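Local structure of aspartate aminotransferase, cytoplasmic (Schizosaccharomyces pombe 972h-, 6JPK) at residues S107-N112 with P136-H141; A189-G194 with I220-F225; P197-W202 with D233-N238; Q251-N256 with E262-M267. The protein catalyses the reversible, pyridoxal phosphate-dependent transfer of an amino group from L-aspartate to 2-oxoglutarate, giving oxaloacetate and L-glutamate. The protein carries 1 engineered substitution. All coordinates share one frame; numbering follows the deposited sequence.

Interaction 1: residues S107-N112 with P136-H141; sequences SGTGAN and PTWPVH. With PO4 (phosphate ion), chain C.
Trp-138 meets Thr-109 with the rim of its indole instead of a face, and the same threonine lines the site of a bound phosphate ion. Thr-109 CB lies in the indole plane beyond the six-membered ring, 4.0 Å from Trp-138 CH2; the still closer modelled approach of OG1 to the ring is doubtful. Trp-138 reaches across because its CG stands anti to the backbone N (chi1 -175°), and Val-140 CB rests over the rim of one indole face, 3.6 Å above the plane. The phosphate sits at the first turn of the helix. Gly-108 N donates to PO4 O2 (2.7 Å) and Thr-109 N to PO4 O1 (2.9 Å); the hydroxyl of Ser-107 also turns to O2 and that of Thr-109 to O1, though the position of the latter is less sure. Glycine suits this turn because a CB there would be pressed against PO4 O2. As in related aminotransferases, this is probably where the cofactor's phosphate binds, while Trp-138, a likely aspartate-binding residue, borders the same pocket. One helical turn beyond Gly-108, Asn-112 OD1 is 4.1 Å from His-141 NE2, mere contact with amide and imidazole planes 48° apart. Asn-112 ND2 bonds to Gly-108 O (2.9 Å) and to Asp-219, which also takes His-141 NE2. Helix 107-127 follows strand 100-106 and helix 140-147 comes soon after strand 131-135; Ala-111 and Asn-112 lean on Cys-250 of strand 247-252, while Thr-109 and Val-140 pack against Ser-293 and Arg-289 of the second subunit.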
# COMPACT_ATOMS: atom_id res chain seq x y z
N SER A 107 3.26 -5.40 2.60
CA SER A 107 4.36 -5.95 3.38
C SER A 107 4.06 -5.98 4.88
O SER A 107 2.89 -5.87 5.29
CB SER A 107 5.66 -5.19 3.11
OG SER A 107 6.79 -6.06 3.18
N GLY A 108 5.10 -6.13 5.70
CA GLY A 108 4.89 -6.26 7.13
C GLY A 108 4.34 -5.00 7.77
O GLY A 108 3.52 -5.07 8.69
N THR A 109 4.78 -3.83 7.30
CA THR A 109 4.29 -2.59 7.90
C THR A 109 2.79 -2.43 7.68
O THR A 109 2.04 -2.09 8.61
CB THR A 109 5.04 -1.39 7.34
OG1 THR A 109 6.43 -1.56 7.61
CG2 THR A 109 4.56 -0.09 8.01
N GLY A 110 2.32 -2.69 6.45
CA GLY A 110 0.90 -2.64 6.18
C GLY A 110 0.11 -3.69 6.94
O GLY A 110 -1.03 -3.43 7.34
N ALA A 111 0.69 -4.88 7.16
CA ALA A 111 0.02 -5.85 8.01
C ALA A 111 -0.13 -5.32 9.44
O ALA A 111 -1.20 -5.45 10.05
CB ALA A 111 0.78 -7.18 8.01
N ASN A 112 0.92 -4.71 9.98
CA ASN A 112 0.84 -4.11 11.31
C ASN A 112 -0.21 -3.00 11.33
O ASN A 112 -0.95 -2.85 12.32
CB ASN A 112 2.21 -3.58 11.74
CG ASN A 112 3.12 -4.68 12.32
OD1 ASN A 112 2.99 -5.03 13.49
ND2 ASN A 112 4.03 -5.21 11.50
N PRO A 136 14.54 -2.21 23.40
CA PRO A 136 14.13 -1.47 22.19
C PRO A 136 13.33 -2.28 21.18
O PRO A 136 13.23 -3.51 21.31
CB PRO A 136 15.48 -1.08 21.57
CG PRO A 136 16.34 -2.28 21.88
CD PRO A 136 15.92 -2.71 23.27
N THR A 137 12.77 -1.62 20.18
CA THR A 137 12.13 -2.32 19.07
C THR A 137 12.27 -1.47 17.82
O THR A 137 12.79 -0.35 17.85
CB THR A 137 10.65 -2.62 19.36
OG1 THR A 137 10.14 -3.53 18.37
CG2 THR A 137 9.81 -1.33 19.34
N TRP A 138 11.77 -2.01 16.71
CA TRP A 138 11.61 -1.25 15.48
C TRP A 138 10.81 0.03 15.76
O TRP A 138 9.67 -0.07 16.24
CB TRP A 138 10.91 -2.12 14.44
CG TRP A 138 10.78 -1.50 13.10
CD1 TRP A 138 11.70 -0.73 12.46
CD2 TRP A 138 9.65 -1.59 12.23
NE1 TRP A 138 11.21 -0.34 11.23
CE2 TRP A 138 9.95 -0.86 11.07
CE3 TRP A 138 8.41 -2.24 12.32
CZ2 TRP A 138 9.06 -0.74 10.00
CZ3 TRP A 138 7.52 -2.12 11.26
CH2 TRP A 138 7.85 -1.38 10.12
N PRO A 139 11.37 1.22 15.52
CA PRO A 139 10.72 2.46 16.00
C PRO A 139 9.33 2.71 15.43
O PRO A 139 8.53 3.40 16.07
CB PRO A 139 11.71 3.56 15.58
CG PRO A 139 13.03 2.84 15.40
CD PRO A 139 12.66 1.48 14.86
N VAL A 140 9.02 2.17 14.25
CA VAL A 140 7.68 2.33 13.71
C VAL A 140 6.63 1.60 14.55
O VAL A 140 5.45 1.95 14.49
CB VAL A 140 7.66 1.86 12.24
CG1 VAL A 140 6.26 1.87 11.67
CG2 VAL A 140 8.55 2.79 11.41
N HIS A 141 7.02 0.61 15.35
CA HIS A 141 6.03 -0.04 16.21
C HIS A 141 5.36 0.97 17.13
O HIS A 141 4.15 0.89 17.37
CB HIS A 141 6.66 -1.16 17.04
CG HIS A 141 6.81 -2.45 16.29
ND1 HIS A 141 7.52 -3.52 16.79
CD2 HIS A 141 6.34 -2.84 15.09
CE1 HIS A 141 7.49 -4.51 15.92
NE2 HIS A 141 6.77 -4.13 14.88
P PO4 C . 8.29 -4.42 5.71
O1 PO4 C . 7.20 -3.37 5.83
O2 PO4 C . 7.73 -5.77 5.34
O3 PO4 C . 9.27 -3.95 4.64
O4 PO4 C . 9.05 -4.59 7.00

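Interaction 2: residues A189-G194 with I220-F225; sequences AHNPTG and IAYQGF
Ala-189 and Tyr-222 bring two irregular loops together, with their CA atoms 6.6 Å apart and no backbone bond between the segments. Ala-189 has positive phi, Pro-192 follows a cis peptide bond, and Gly-194 N closes the loop on His-190 O (2.7 Å). Gly-194, also at positive phi, holds a conformation easy for a residue without a side chain. The contact is carried by the ring of Tyr-222, whose CG stands beside its own backbone N, a rotation (chi1 -50°) that sends the phenol along the other loop. Its CD2 passes 3.5 Å from Ala-189 O and 3.9 Å from Ala-189 CB; the small methyl lets the ring come close to the loop. At the far end Asn-191 ND2 gives Tyr-222 OH a weak bond, 3.3 Å long and bent at 120°, with amide and ring planes 63° apart. Ala-221 CB lies over the rim of one phenol face, and Lys-255 also touches Tyr-222. Asn-191 probably binds aspartate. In relatives the equivalent asparagine and tyrosine both bond to the phenolic oxygen of the cofactor, and a weak, bent link between ND2 and OH is consistent with both groups being placed chiefly for the cofactor and not for each other.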
# COMPACT_ATOMS: atom_id res chain seq x y z
N ALA A 189 14.41 -13.59 15.63
CA ALA A 189 15.35 -12.59 15.13
C ALA A 189 14.87 -11.19 15.52
O ALA A 189 14.46 -10.37 14.68
CB ALA A 189 15.54 -12.70 13.62
N HIS A 190 14.89 -10.96 16.82
CA HIS A 190 14.43 -9.70 17.37
C HIS A 190 15.15 -8.53 16.72
O HIS A 190 16.38 -8.52 16.58
CB HIS A 190 14.65 -9.66 18.89
CG HIS A 190 14.18 -8.39 19.52
ND1 HIS A 190 15.02 -7.31 19.73
CD2 HIS A 190 12.96 -8.01 19.96
CE1 HIS A 190 14.34 -6.33 20.29
NE2 HIS A 190 13.09 -6.73 20.45
N ASN A 191 14.37 -7.53 16.31
CA ASN A 191 14.88 -6.31 15.70
C ASN A 191 14.68 -5.20 16.71
O ASN A 191 13.53 -4.93 17.07
CB ASN A 191 14.12 -6.02 14.40
CG ASN A 191 14.54 -4.72 13.73
OD1 ASN A 191 15.42 -4.01 14.20
ND2 ASN A 191 13.91 -4.41 12.59
N PRO A 192 15.73 -4.47 17.17
CA PRO A 192 17.09 -4.43 16.62
C PRO A 192 18.19 -5.24 17.33
O PRO A 192 19.32 -5.15 16.87
CB PRO A 192 17.42 -2.94 16.73
CG PRO A 192 16.77 -2.56 18.09
CD PRO A 192 15.50 -3.40 18.16
N THR A 193 17.89 -5.99 18.40
CA THR A 193 18.99 -6.54 19.20
C THR A 193 19.54 -7.85 18.65
O THR A 193 20.70 -8.18 18.90
CB THR A 193 18.55 -6.80 20.65
OG1 THR A 193 17.61 -7.89 20.69
CG2 THR A 193 17.94 -5.55 21.26
N GLY A 194 18.71 -8.64 17.97
CA GLY A 194 19.10 -9.95 17.52
C GLY A 194 18.96 -11.06 18.54
O GLY A 194 19.13 -12.23 18.16
N ILE A 220 6.27 -11.40 12.56
CA ILE A 220 7.19 -12.39 12.02
C ILE A 220 7.70 -11.88 10.67
O ILE A 220 7.11 -12.13 9.61
CB ILE A 220 6.58 -13.80 11.93
CG1 ILE A 220 7.62 -14.80 11.42
CG2 ILE A 220 5.29 -13.84 11.11
CD1 ILE A 220 7.33 -16.24 11.87
N ALA A 221 8.81 -11.16 10.70
CA ALA A 221 9.41 -10.58 9.51
C ALA A 221 10.59 -11.38 8.97
O ALA A 221 11.08 -11.05 7.89
CB ALA A 221 9.86 -9.14 9.80
N TYR A 222 11.07 -12.41 9.69
CA TYR A 222 12.31 -13.07 9.27
C TYR A 222 12.19 -14.59 9.27
O TYR A 222 13.19 -15.28 9.48
CB TYR A 222 13.48 -12.63 10.16
CG TYR A 222 13.59 -11.13 10.29
CD1 TYR A 222 14.10 -10.37 9.26
CD2 TYR A 222 13.13 -10.48 11.44
CE1 TYR A 222 14.18 -9.00 9.36
CE2 TYR A 222 13.21 -9.10 11.55
CZ TYR A 222 13.73 -8.37 10.50
OH TYR A 222 13.81 -7.00 10.59
N GLN A 223 11.01 -15.14 9.00
CA GLN A 223 10.88 -16.59 9.02
C GLN A 223 11.74 -17.23 7.93
O GLN A 223 11.63 -16.87 6.75
CB GLN A 223 9.42 -17.03 8.83
CG GLN A 223 9.26 -18.55 9.00
CD GLN A 223 7.91 -19.10 8.54
OE1 GLN A 223 7.15 -18.43 7.86
NE2 GLN A 223 7.63 -20.35 8.91
N GLY A 224 12.57 -18.19 8.33
CA GLY A 224 13.46 -18.88 7.40
C GLY A 224 14.74 -18.10 7.15
O GLY A 224 15.83 -18.68 7.05
N PHE A 225 14.60 -16.78 7.05
CA PHE A 225 15.77 -15.92 6.89
C PHE A 225 16.67 -15.95 8.12
O PHE A 225 17.89 -15.82 8.00
CB PHE A 225 15.30 -14.49 6.62
CG PHE A 225 16.41 -13.48 6.47
CD1 PHE A 225 16.88 -12.78 7.56
CD2 PHE A 225 16.96 -13.22 5.21
CE1 PHE A 225 17.89 -11.84 7.43
CE2 PHE A 225 17.98 -12.29 5.07
CZ PHE A 225 18.45 -11.60 6.17

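Interaction 3: residues P197-W202 with D233-N238; sequences PTREQW and DSWALN
Arg-199 lays its guanidinium flat on the indole of Trp-235, the planes only 5° apart and the group centres 3.7 Å from each other. The arginine runs extended from CG to NE, which lets the methylenes and the guanidinium lie along the ring in turn: CG sits over the six-membered ring in a CH-pi contact, CD is 3.6 Å from Trp-235 CE2, and CZ lies over the five-membered ring, 3.4 Å from Trp-235 CD1, as a cation-pi pair. Arginine suits this partly exposed place because its methylenes cover the ring while the charged end remains at the surface. Trp-202 meets the same indole from the rim, its CB in the ring plane and 3.7 Å from Trp-235 CZ3. The two tryptophan side chains run past each other in opposite directions, their planes inclined at 49°. Trp-202 is itself held between two small groups: Ala-236 CB, 3.9 Å from CE2, on one face and Pro-197 CG on the opposite one. Thr-198 and Gln-201 start the first helix with a capping box. The contact thus joins the opening turns of helices 199-211 and 235-241; Pro-197 and Gln-201 touch Phe-165 of strand 164-165, and Leu-237 packs on Phe-218 and Ile-220 of strand 215-220.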
# COMPACT_ATOMS: atom_id res chain seq x y z
N PRO A 197 14.28 -14.97 23.10
CA PRO A 197 14.11 -15.86 24.26
C PRO A 197 14.40 -17.29 23.86
O PRO A 197 14.15 -17.70 22.72
CB PRO A 197 12.62 -15.69 24.63
CG PRO A 197 12.16 -14.44 23.91
CD PRO A 197 13.02 -14.33 22.68
N THR A 198 14.93 -18.06 24.80
CA THR A 198 14.98 -19.51 24.62
C THR A 198 13.57 -20.10 24.61
O THR A 198 12.61 -19.46 25.06
CB THR A 198 15.77 -20.19 25.74
OG1 THR A 198 15.07 -20.02 26.97
CG2 THR A 198 17.14 -19.60 25.87
N ARG A 199 13.47 -21.35 24.16
CA ARG A 199 12.17 -22.03 24.20
C ARG A 199 11.64 -22.11 25.62
O ARG A 199 10.46 -21.85 25.87
CB ARG A 199 12.28 -23.41 23.56
CG ARG A 199 12.50 -23.30 22.05
CD ARG A 199 12.38 -24.62 21.35
NE ARG A 199 12.58 -24.46 19.91
CZ ARG A 199 12.50 -25.46 19.04
NH1 ARG A 199 12.23 -26.69 19.47
NH2 ARG A 199 12.69 -25.23 17.75
N GLU A 200 12.52 -22.42 26.58
CA GLU A 200 12.15 -22.41 27.99
C GLU A 200 11.62 -21.04 28.43
O GLU A 200 10.61 -20.95 29.14
CB GLU A 200 13.36 -22.83 28.84
CG GLU A 200 13.15 -22.76 30.34
CD GLU A 200 14.46 -22.89 31.12
OE1 GLU A 200 15.10 -23.96 31.03
OE2 GLU A 200 14.84 -21.92 31.82
N GLN A 201 12.32 -19.96 28.06
CA GLN A 201 11.84 -18.63 28.43
C GLN A 201 10.50 -18.32 27.77
O GLN A 201 9.62 -17.71 28.39
CB GLN A 201 12.89 -17.58 28.06
CG GLN A 201 14.15 -17.64 28.93
CD GLN A 201 15.25 -16.76 28.41
OE1 GLN A 201 15.36 -16.53 27.20
NE2 GLN A 201 16.08 -16.24 29.31
N TRP A 202 10.34 -18.73 26.50
CA TRP A 202 9.08 -18.51 25.79
C TRP A 202 7.90 -19.16 26.52
O TRP A 202 6.82 -18.56 26.61
CB TRP A 202 9.15 -19.09 24.38
CG TRP A 202 9.62 -18.15 23.30
CD1 TRP A 202 10.66 -18.35 22.45
CD2 TRP A 202 9.02 -16.91 22.93
NE1 TRP A 202 10.76 -17.30 21.57
CE2 TRP A 202 9.77 -16.40 21.85
CE3 TRP A 202 7.93 -16.17 23.41
CZ2 TRP A 202 9.46 -15.18 21.24
CZ3 TRP A 202 7.63 -14.97 22.81
CH2 TRP A 202 8.40 -14.48 21.73
N ASP A 233 11.91 -21.24 12.84
CA ASP A 233 11.69 -19.81 13.01
C ASP A 233 10.25 -19.47 13.35
O ASP A 233 10.00 -18.42 13.95
CB ASP A 233 12.16 -19.05 11.77
CG ASP A 233 13.69 -19.08 11.61
OD1 ASP A 233 14.36 -19.58 12.55
OD2 ASP A 233 14.21 -18.62 10.57
N SER A 234 9.29 -20.34 13.02
CA SER A 234 7.90 -20.16 13.41
C SER A 234 7.54 -20.93 14.68
O SER A 234 6.35 -21.04 15.01
CB SER A 234 6.96 -20.58 12.26
OG SER A 234 7.05 -21.99 12.02
N TRP A 235 8.53 -21.43 15.41
CA TRP A 235 8.26 -22.28 16.58
C TRP A 235 7.38 -21.58 17.61
O TRP A 235 6.46 -22.19 18.16
CB TRP A 235 9.58 -22.73 17.23
CG TRP A 235 9.32 -23.57 18.46
CD1 TRP A 235 9.14 -24.92 18.50
CD2 TRP A 235 9.13 -23.10 19.80
NE1 TRP A 235 8.89 -25.33 19.80
CE2 TRP A 235 8.88 -24.23 20.61
CE3 TRP A 235 9.17 -21.83 20.40
CZ2 TRP A 235 8.65 -24.13 22.00
CZ3 TRP A 235 8.94 -21.74 21.78
CH2 TRP A 235 8.69 -22.88 22.56
N ALA A 236 7.67 -20.31 17.90
CA ALA A 236 6.92 -19.60 18.95
C ALA A 236 5.45 -19.45 18.57
O ALA A 236 4.57 -19.62 19.43
CB ALA A 236 7.56 -18.23 19.22
N LEU A 237 5.18 -19.10 17.31
CA LEU A 237 3.81 -19.05 16.79
C LEU A 237 3.07 -20.35 17.02
O LEU A 237 1.92 -20.35 17.48
CB LEU A 237 3.83 -18.76 15.29
CG LEU A 237 3.54 -17.37 14.79
CD1 LEU A 237 4.57 -16.44 15.37
CD2 LEU A 237 3.61 -17.41 13.27
N ASN A 238 3.69 -21.46 16.62
CA ASN A 238 3.00 -22.74 16.69
C ASN A 238 2.89 -23.23 18.12
O ASN A 238 1.95 -23.96 18.45
CB ASN A 238 3.72 -23.74 15.79
CG ASN A 238 3.42 -23.49 14.32
OD1 ASN A 238 2.34 -23.82 13.83
ND2 ASN A 238 4.35 -22.85 13.63

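Interaction 4: residues Q251-N256 with E262-M267; sequences QSFAKN and ERTGCM. With PO4 (phosphate ion), chain C.
Gln-251 and Cys-266 form an antiparallel hydrogen-bonded pair: Gln-251 N donates to Cys-266 O and Cys-266 N to Gln-251 O, both at 2.9 Å. One step on, Ser-252 faces Gly-265 as a non-hydrogen-bonded pair. Glycine suits this place because Gln-251 O lies only 3.2 Å from Gly-265 CA, where a CB would collide with it. Phe-253 N then donates a hydrogen bond to Thr-264 O (3.0 Å), the carbonyl that also lies at the edge of the Phe-253 ring. The buried amide of Gln-251 is satisfied from outside, OE1 by His-268 and NE2 by Ala-83 O. Ser-252 OG does double duty, accepting from Ala-254 N (3.0 Å) in an ST turn and donating to PO4 O2 (2.6 Å). Arg-263, bent at chi2 and chi3 (-53° and -65°), presents the edge of its guanidinium to the anion: NH1 reaches PO4 O1 (2.8 Å) and NH2 reaches PO4 O3 (2.9 Å). NH1 also bonds to Ile-292 O of the second subunit, NH2 to Tyr-260 O, and NE weakly to Asn-294 O of the second subunit. Lys-255, the probable cofactor-bearing lysine, follows directly after the ST turn. The hairpin of strands 247-252 and 264-270 belongs to the large mixed sheet, where 264-270 runs antiparallel to both 247-252 and 100-106, with helix 77-87 against Gln-251, Phe-253 and Thr-264.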
# COMPACT_ATOMS: atom_id res chain seq x y z
N GLN A 251 3.00 -10.69 8.95
CA GLN A 251 3.99 -11.49 8.24
C GLN A 251 4.54 -10.70 7.07
O GLN A 251 3.77 -10.09 6.32
CB GLN A 251 3.37 -12.80 7.76
CG GLN A 251 4.22 -13.67 6.85
CD GLN A 251 3.40 -14.84 6.32
OE1 GLN A 251 2.19 -14.70 6.08
NE2 GLN A 251 4.03 -16.01 6.17
N SER A 252 5.86 -10.69 6.93
CA SER A 252 6.53 -10.02 5.83
C SER A 252 7.35 -11.02 5.04
O SER A 252 8.00 -11.90 5.62
CB SER A 252 7.44 -8.88 6.33
OG SER A 252 8.24 -8.36 5.29
N PHE A 253 7.34 -10.88 3.71
CA PHE A 253 8.25 -11.63 2.85
C PHE A 253 9.36 -10.74 2.31
O PHE A 253 10.08 -11.14 1.38
CB PHE A 253 7.48 -12.28 1.69
CG PHE A 253 6.54 -13.36 2.15
CD1 PHE A 253 5.25 -13.06 2.56
CD2 PHE A 253 6.96 -14.68 2.19
CE1 PHE A 253 4.38 -14.05 2.99
CE2 PHE A 253 6.10 -15.67 2.62
CZ PHE A 253 4.81 -15.36 3.03
N ALA A 254 9.53 -9.55 2.89
CA ALA A 254 10.52 -8.60 2.40
C ALA A 254 11.93 -9.19 2.46
O ALA A 254 12.69 -9.11 1.49
CB ALA A 254 10.45 -7.30 3.21
N LYS A 255 12.29 -9.78 3.60
CA LYS A 255 13.64 -10.32 3.76
C LYS A 255 13.74 -11.79 3.34
O LYS A 255 14.71 -12.17 2.68
CB LYS A 255 14.11 -10.14 5.20
CG LYS A 255 13.75 -8.77 5.84
CD LYS A 255 14.83 -7.73 5.69
CE LYS A 255 14.67 -6.56 6.68
NZ LYS A 255 13.53 -5.61 6.42
N ASN A 256 12.78 -12.65 3.70
CA ASN A 256 12.99 -14.06 3.41
C ASN A 256 12.84 -14.39 1.92
O ASN A 256 13.38 -15.40 1.46
CB ASN A 256 12.11 -14.97 4.28
CG ASN A 256 10.63 -14.77 4.06
OD1 ASN A 256 10.20 -14.01 3.19
ND2 ASN A 256 9.82 -15.49 4.85
N GLU A 262 8.73 -4.65 -3.46
CA GLU A 262 7.45 -5.08 -4.02
C GLU A 262 6.34 -5.13 -2.98
O GLU A 262 5.17 -5.25 -3.37
CB GLU A 262 7.60 -6.45 -4.71
CG GLU A 262 8.87 -6.58 -5.58
CD GLU A 262 8.99 -5.53 -6.71
OE1 GLU A 262 8.02 -4.77 -6.97
OE2 GLU A 262 10.08 -5.47 -7.34
N ARG A 263 6.67 -5.04 -1.69
CA ARG A 263 5.69 -4.90 -0.60
C ARG A 263 4.76 -6.11 -0.50
O ARG A 263 3.54 -6.00 -0.65
CB ARG A 263 4.89 -3.60 -0.75
CG ARG A 263 5.70 -2.36 -1.12
CD ARG A 263 6.86 -2.12 -0.17
NE ARG A 263 6.44 -1.81 1.20
CZ ARG A 263 7.05 -2.29 2.28
NH1 ARG A 263 6.63 -1.95 3.49
NH2 ARG A 263 8.05 -3.16 2.16
N THR A 264 5.34 -7.27 -0.19
CA THR A 264 4.59 -8.52 -0.10
C THR A 264 4.52 -8.97 1.36
O THR A 264 5.54 -9.33 1.96
CB THR A 264 5.22 -9.59 -0.99
OG1 THR A 264 5.34 -9.08 -2.33
CG2 THR A 264 4.37 -10.84 -1.01
N GLY A 265 3.31 -8.96 1.92
CA GLY A 265 3.09 -9.35 3.30
C GLY A 265 1.67 -9.82 3.48
O GLY A 265 0.86 -9.81 2.55
N CYS A 266 1.37 -10.25 4.71
CA CYS A 266 0.04 -10.75 5.01
C CYS A 266 -0.25 -10.55 6.49
O CYS A 266 0.63 -10.79 7.33
CB CYS A 266 -0.07 -12.24 4.64
SG CYS A 266 -1.77 -12.78 4.40
N MET A 267 -1.46 -10.10 6.81
CA MET A 267 -1.93 -10.07 8.19
C MET A 267 -2.86 -11.25 8.41
O MET A 267 -3.69 -11.57 7.54
CB MET A 267 -2.67 -8.76 8.52
CG MET A 267 -2.88 -8.51 10.03
SD MET A 267 -4.61 -8.22 10.53
CE MET A 267 -5.29 -9.86 10.47
P PO4 C . 8.29 -4.42 5.71
O1 PO4 C . 7.20 -3.37 5.83
O2 PO4 C . 7.73 -5.77 5.34
O3 PO4 C . 9.27 -3.95 4.64
O4 PO4 C . 9.05 -4.59 7.00

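Interactions 1, 2 and 4 surround one pocket, their centres 12 to 13 Å apart, and each touches the other two. Interactions 1 and 4 share the phosphate ion and the border with the second subunit; the anion is held by the start of helix 107-127, the end of strand 247-252, the arginine before strand 264-270 and Tyr-70 of the second subunit. Gln-223 O ties interaction 2 to Asn-256 ND2. The centre of interaction 3 is about 20 Å from that of interaction 1, where helices 199-211 and 235-241 begin; it touches interaction 2, 13 Å away between centres. Along the chain interaction 1 comes first, then the crossing pair 2 and 3, then 4, around the large mixed sheet.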